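Local coordinates for protein phosphoribosylamine--glycine ligase (Thermotoga maritima, PDB 1VKZ) that catalyses the ATP-dependent ligation of glycine to 5-phosphoribosylamine, giving glycinamide ribonucleotide in the second step of de novo purine synthesis, at residues A122-V126 with K138-P142; P143-D149 with P185-F191. All coordinates share one frame; numbering follows the deposited sequence.

Contact 1. Residues A122-V126 with K138-P142; sequences ARFEV and KKFSP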
loop_
_atom_site.group_PDB
_atom_site.type_symbol
_atom_site.label_atom_id
_atom_site.label_comp_id
_atom_site.label_asym_id
_atom_site.label_seq_id
_atom_site.Cartn_x
_atom_site.Cartn_y
_atom_site.Cartn_z
ATOM N N ALA A 122 -16.336 5.558 -10.594
ATOM C CA ALA A 122 -17.661 4.991 -10.587
ATOM C C ALA A 122 -18.651 5.990 -10.083
ATOM O O ALA A 122 -18.331 6.821 -9.243
ATOM C CB ALA A 122 -17.710 3.751 -9.703
ATOM N N ARG A 123 -19.863 5.890 -10.602
ATOM C CA ARG A 123 -21.000 6.635 -10.094
ATOM C C ARG A 123 -21.227 6.215 -8.641
ATOM O O ARG A 123 -20.948 5.086 -8.267
ATOM C CB ARG A 123 -22.218 6.331 -10.961
ATOM C CG ARG A 123 -23.177 7.476 -11.144
ATOM C CD ARG A 123 -24.338 7.150 -12.101
ATOM N NE ARG A 123 -24.692 5.723 -12.060
ATOM C CZ ARG A 123 -25.354 5.106 -11.063
ATOM N NH1 ARG A 123 -25.761 5.770 -9.984
ATOM N NH2 ARG A 123 -25.599 3.801 -11.147
ATOM N N PHE A 124 -21.720 7.135 -7.827
ATOM C CA PHE A 124 -21.741 6.959 -6.381
ATOM C C PHE A 124 -22.770 7.862 -5.730
ATOM O O PHE A 124 -23.095 8.906 -6.269
ATOM C CB PHE A 124 -20.355 7.330 -5.792
ATOM C CG PHE A 124 -20.076 8.812 -5.821
ATOM C CD1 PHE A 124 -19.548 9.419 -6.958
ATOM C CD2 PHE A 124 -20.398 9.621 -4.733
ATOM C CE1 PHE A 124 -19.339 10.810 -6.984
ATOM C CE2 PHE A 124 -20.183 10.982 -4.779
ATOM C CZ PHE A 124 -19.679 11.571 -5.917
ATOM N N GLU A 125 -23.228 7.482 -4.542
ATOM C CA GLU A 125 -23.962 8.397 -3.663
ATOM C C GLU A 125 -23.321 8.345 -2.289
ATOM O O GLU A 125 -22.542 7.439 -1.998
ATOM C CB GLU A 125 -25.426 7.976 -3.526
ATOM C CG GLU A 125 -26.248 7.932 -4.814
ATOM C CD GLU A 125 -26.656 9.306 -5.332
ATOM O OE1 GLU A 125 -26.193 10.342 -4.799
ATOM O OE2 GLU A 125 -27.461 9.342 -6.288
ATOM N N VAL A 126 -23.669 9.302 -1.439
ATOM C CA VAL A 126 -23.206 9.320 -0.054
ATOM C C VAL A 126 -24.357 9.081 0.914
ATOM O O VAL A 126 -25.348 9.815 0.921
ATOM C CB VAL A 126 -22.544 10.664 0.304
ATOM C CG1 VAL A 126 -22.061 10.657 1.771
ATOM C CG2 VAL A 126 -21.380 10.959 -0.664
ATOM N N LYS A 138 -31.293 1.986 -3.641
ATOM C CA LYS A 138 -32.222 1.658 -4.730
ATOM C C LYS A 138 -31.758 2.164 -6.096
ATOM O O LYS A 138 -32.214 1.655 -7.125
ATOM C CB LYS A 138 -33.639 2.185 -4.426
ATOM C CG LYS A 138 -34.390 1.367 -3.372
ATOM C CD LYS A 138 -35.752 1.984 -3.009
ATOM C CE LYS A 138 -35.617 3.013 -1.900
ATOM N NZ LYS A 138 -36.909 3.624 -1.496
ATOM N N LYS A 139 -30.854 3.144 -6.105
ATOM C CA LYS A 139 -30.223 3.614 -7.344
ATOM C C LYS A 139 -29.191 2.640 -7.969
ATOM O O LYS A 139 -28.647 2.927 -9.036
ATOM C CB LYS A 139 -29.536 4.964 -7.100
ATOM C CG LYS A 139 -30.493 6.136 -6.863
ATOM C CD LYS A 139 -29.708 7.457 -6.851
ATOM C CE LYS A 139 -30.612 8.683 -6.635
ATOM N NZ LYS A 139 -29.912 9.980 -6.950
ATOM N N PHE A 140 -28.927 1.502 -7.325
ATOM C CA PHE A 140 -27.859 0.596 -7.766
ATOM C C PHE A 140 -28.350 -0.814 -7.967
ATOM O O PHE A 140 -29.422 -1.181 -7.503
ATOM C CB PHE A 140 -26.732 0.578 -6.736
ATOM C CG PHE A 140 -26.039 1.904 -6.568
ATOM C CD1 PHE A 140 -26.544 2.856 -5.705
ATOM C CD2 PHE A 140 -24.854 2.175 -7.251
ATOM C CE1 PHE A 140 -25.917 4.045 -5.540
ATOM C CE2 PHE A 140 -24.212 3.360 -7.085
ATOM C CZ PHE A 140 -24.745 4.308 -6.231
ATOM N N SER A 141 -27.532 -1.617 -8.639
ATOM C CA SER A 141 -27.935 -2.970 -9.015
ATOM C C SER A 141 -27.080 -4.031 -8.331
ATOM O O SER A 141 -25.934 -3.777 -8.012
ATOM C CB SER A 141 -27.954 -3.135 -10.546
ATOM O OG SER A 141 -27.324 -2.037 -11.183
ATOM N N PRO A 142 -27.676 -5.206 -8.128
ATOM C CA PRO A 142 -27.217 -6.247 -7.214
ATOM C C PRO A 142 -25.793 -6.262 -6.701
ATOM O O PRO A 142 -25.657 -6.236 -5.471
ATOM C CB PRO A 142 -27.553 -7.532 -7.959
ATOM C CG PRO A 142 -28.826 -7.173 -8.736
ATOM C CD PRO A 142 -28.920 -5.636 -8.786
#
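At the outer border of the small antiparallel sheet in the ATP-grasp domain, edge strand 124-127 meets the loop that follows helix 130-137, and Arg123 and Glu125 on the strand side touch Lys139 and Phe140 of the loop. Phe140 brings the far rim of its ring up to the strand backbone: CE2 lies 3.9 Å from Arg123 O, which sits in the ring plane, and CZ is 4.0 Å from Phe124 CA. A chi1 of -64°, with CG anti to the carbonyl carbon, sends this ring across to the strand, where it also packs on Ile188. Arg123 runs past the ring in the opposite direction, its guanidinium tilted 29° from the ring plane and NH1 4.1 Å from Phe140 CE2. At the CE1 edge of the Phe140 ring, Glu125, bent at chi2, lays CG 4.0 Å from CE1. Lys139, extended beyond CG, crosses Glu125 at about a right angle and brings NZ 2.6 Å from Glu125 OE2, on the syn side and 34° out of the carboxylate plane. The contact thus joins an aromatic edge to one salt bridge at the protein surface, where water would be expected to screen the charges and the ring supplies much of the apolar packing.

Contact 2. Residues P143-D149 with P185-F191; sequences PYVIKAD and PVVIDEF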
loop_
_atom_site.group_PDB
_atom_site.type_symbol
_atom_site.label_atom_id
_atom_site.label_comp_id
_atom_site.label_asym_id
_atom_site.label_seq_id
_atom_site.Cartn_x
_atom_site.Cartn_y
_atom_site.Cartn_z
ATOM N N PRO A 143 -24.735 -6.287 -7.525
ATOM C CA PRO A 143 -23.393 -6.328 -6.924
ATOM C C PRO A 143 -23.073 -4.962 -6.270
ATOM O O PRO A 143 -22.647 -4.036 -6.943
ATOM C CB PRO A 143 -22.491 -6.718 -8.099
ATOM C CG PRO A 143 -23.197 -6.241 -9.288
ATOM C CD PRO A 143 -24.673 -6.278 -8.998
ATOM N N TYR A 144 -23.365 -4.839 -4.975
ATOM C CA TYR A 144 -23.317 -3.540 -4.291
ATOM C C TYR A 144 -21.964 -3.318 -3.670
ATOM O O TYR A 144 -21.365 -4.253 -3.169
ATOM C CB TYR A 144 -24.385 -3.423 -3.181
ATOM C CG TYR A 144 -25.820 -3.531 -3.665
ATOM C CD1 TYR A 144 -26.417 -2.491 -4.362
ATOM C CD2 TYR A 144 -26.569 -4.673 -3.430
ATOM C CE1 TYR A 144 -27.698 -2.576 -4.790
ATOM C CE2 TYR A 144 -27.864 -4.776 -3.875
ATOM C CZ TYR A 144 -28.423 -3.722 -4.552
ATOM O OH TYR A 144 -29.709 -3.806 -5.000
ATOM N N VAL A 145 -21.493 -2.076 -3.714
ATOM C CA VAL A 145 -20.241 -1.713 -3.100
ATOM C C VAL A 145 -20.477 -0.576 -2.132
ATOM O O VAL A 145 -20.939 0.491 -2.512
ATOM C CB VAL A 145 -19.205 -1.275 -4.126
ATOM C CG1 VAL A 145 -17.835 -1.121 -3.444
ATOM C CG2 VAL A 145 -19.157 -2.252 -5.265
ATOM N N ILE A 146 -20.189 -0.837 -0.870
ATOM C CA ILE A 146 -20.290 0.153 0.194
ATOM C C ILE A 146 -18.889 0.371 0.697
ATOM O O ILE A 146 -18.157 -0.583 0.888
ATOM C CB ILE A 146 -21.170 -0.403 1.340
ATOM C CG1 ILE A 146 -22.618 -0.613 0.868
ATOM C CG2 ILE A 146 -21.117 0.475 2.551
ATOM C CD1 ILE A 146 -23.412 0.675 0.586
ATOM N N LYS A 147 -18.519 1.627 0.898
ATOM C CA LYS A 147 -17.196 1.975 1.345
ATOM C C LYS A 147 -17.268 2.942 2.500
ATOM O O LYS A 147 -17.848 4.014 2.384
ATOM C CB LYS A 147 -16.408 2.640 0.216
ATOM C CG LYS A 147 -16.492 1.940 -1.123
ATOM C CD LYS A 147 -15.350 2.415 -2.020
ATOM C CE LYS A 147 -15.875 2.889 -3.362
ATOM N NZ LYS A 147 -14.782 3.218 -4.346
ATOM N N ALA A 148 -16.643 2.571 3.608
ATOM C CA ALA A 148 -16.489 3.467 4.745
ATOM C C ALA A 148 -15.741 4.743 4.396
ATOM O O ALA A 148 -14.699 4.690 3.779
ATOM C CB ALA A 148 -15.755 2.747 5.840
ATOM N N ASP A 149 -16.263 5.891 4.796
ATOM C CA ASP A 149 -15.557 7.144 4.545
ATOM C C ASP A 149 -14.135 7.102 5.087
ATOM O O ASP A 149 -13.191 7.441 4.376
ATOM C CB ASP A 149 -16.266 8.360 5.161
ATOM C CG ASP A 149 -15.579 9.702 4.777
ATOM O OD1 ASP A 149 -14.950 9.763 3.709
ATOM O OD2 ASP A 149 -15.624 10.747 5.449
ATOM N N PRO A 185 -20.208 8.468 7.363
ATOM C CA PRO A 185 -20.838 8.268 6.074
ATOM C C PRO A 185 -20.215 7.119 5.317
ATOM O O PRO A 185 -19.085 6.708 5.625
ATOM C CB PRO A 185 -20.564 9.584 5.339
ATOM C CG PRO A 185 -20.262 10.591 6.428
ATOM C CD PRO A 185 -19.652 9.825 7.519
ATOM N N VAL A 186 -20.959 6.609 4.336
ATOM C CA VAL A 186 -20.436 5.630 3.397
ATOM C C VAL A 186 -20.676 6.073 1.967
ATOM O O VAL A 186 -21.632 6.770 1.656
ATOM C CB VAL A 186 -21.028 4.225 3.604
ATOM C CG1 VAL A 186 -20.768 3.755 5.008
ATOM C CG2 VAL A 186 -22.526 4.190 3.284
ATOM N N VAL A 187 -19.753 5.690 1.110
ATOM C CA VAL A 187 -19.934 5.806 -0.332
ATOM C C VAL A 187 -20.669 4.548 -0.822
ATOM O O VAL A 187 -20.367 3.418 -0.419
ATOM C CB VAL A 187 -18.567 5.928 -1.102
ATOM C CG1 VAL A 187 -18.794 6.211 -2.593
ATOM C CG2 VAL A 187 -17.683 7.020 -0.458
ATOM N N ILE A 188 -21.632 4.757 -1.699
ATOM C CA ILE A 188 -22.222 3.654 -2.405
ATOM C C ILE A 188 -21.652 3.805 -3.795
ATOM O O ILE A 188 -21.825 4.833 -4.418
ATOM C CB ILE A 188 -23.736 3.755 -2.372
ATOM C CG1 ILE A 188 -24.196 4.140 -0.940
ATOM C CG2 ILE A 188 -24.346 2.427 -2.839
ATOM C CD1 ILE A 188 -25.652 4.518 -0.800
ATOM N N ASP A 189 -20.911 2.810 -4.253
ATOM C CA ASP A 189 -20.226 2.914 -5.515
ATOM C C ASP A 189 -20.876 1.952 -6.501
ATOM O O ASP A 189 -21.241 0.821 -6.175
ATOM C CB ASP A 189 -18.740 2.576 -5.326
ATOM C CG ASP A 189 -17.780 3.624 -5.946
ATOM O OD1 ASP A 189 -18.269 4.658 -6.439
ATOM O OD2 ASP A 189 -16.519 3.477 -5.999
ATOM N N GLU A 190 -21.052 2.423 -7.718
ATOM C CA GLU A 190 -21.486 1.579 -8.795
ATOM C C GLU A 190 -20.383 0.556 -9.012
ATOM O O GLU A 190 -19.239 0.926 -9.253
ATOM C CB GLU A 190 -21.695 2.456 -10.018
ATOM C CG GLU A 190 -21.773 1.731 -11.332
ATOM C CD GLU A 190 -21.628 2.677 -12.511
ATOM O OE1 GLU A 190 -20.628 3.479 -12.562
ATOM O OE2 GLU A 190 -22.535 2.599 -13.378
ATOM N N PHE A 191 -20.725 -0.731 -8.916
ATOM C CA PHE A 191 -19.763 -1.807 -9.147
ATOM C C PHE A 191 -19.402 -1.823 -10.596
ATOM O O PHE A 191 -20.271 -1.650 -11.440
ATOM C CB PHE A 191 -20.330 -3.146 -8.769
ATOM C CG PHE A 191 -19.371 -4.287 -8.942
ATOM C CD1 PHE A 191 -18.321 -4.473 -8.044
ATOM C CD2 PHE A 191 -19.554 -5.225 -9.986
ATOM C CE1 PHE A 191 -17.433 -5.564 -8.208
ATOM C CE2 PHE A 191 -18.684 -6.314 -10.149
ATOM C CZ PHE A 191 -17.629 -6.485 -9.250
HETATM O O HOH W 1 -23.633 -1.694 -7.823
HETATM O O HOH W 2 -23.142 -0.316 -5.133
#
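Strands 144-148 and 186-190 run antiparallel, 4.5 Å apart at closest approach, and the pair Lys147 and Val187 is joined in both directions: Lys147 N to Val187 O at 2.9 Å and Val187 N to Lys147 O at 2.8 Å, both in the carbonyl plane. Asp189 N adds a nearly straight bond to Val145 O, and Asp149 N closes the other end on Pro185 O. Toward Phe191 the strands separate and a water bridges Pro143 O and Phe191 N. On one face Ile146 CD1 lies 3.9 Å from Ile188 CG1, while Ile146 CG2, anti to the backbone N, meets Val186 CB at 3.9 Å; helices 130-137 and 163-175 pack on this face. Val145, on the face of Lys147, touches by CG2 the edge of the Phe191 ring at CD1 (3.7 Å), and Pro143 CB approaches the same ring near CD2. Lys147 bends at chi3 and forms a salt bridge with Asp189 OD2; the exact length of this bridge is doubtful, because OD2 is too close to Lys147 CE in the model. Asp189 OD1 also pairs with Lys111. The buried Asp189 carboxylate thus links this strand pair to helix 107-116, with the Lys147 side chain about 6 Å from that of Glu285, a predicted magnesium ligand.

Contacts 1 and 2, with centres about 8 Å apart, follow one another along the chain and both lie at one four-stranded antiparallel sheet, ordered 124-127, 186-190, 144-148, 157-160. Contact 2 pairs its two central strands, whereas contact 1 packs the edge strand against the loop leading into strand 144-148. They meet directly: Arg123 O lies 2.7 Å from Glu190 N and Glu125 O 2.8 Å from Ile188 N, both probable hydrogen bonds. The example illustrates how segments distant in sequence are interleaved in a sheet, here with helix 130-137 carrying the chain from the edge strand toward 144-148. All four segments belong to the ATP-grasp domain, and all but 122-126 fall within the 137-198 span predicted as the ATP-binding region.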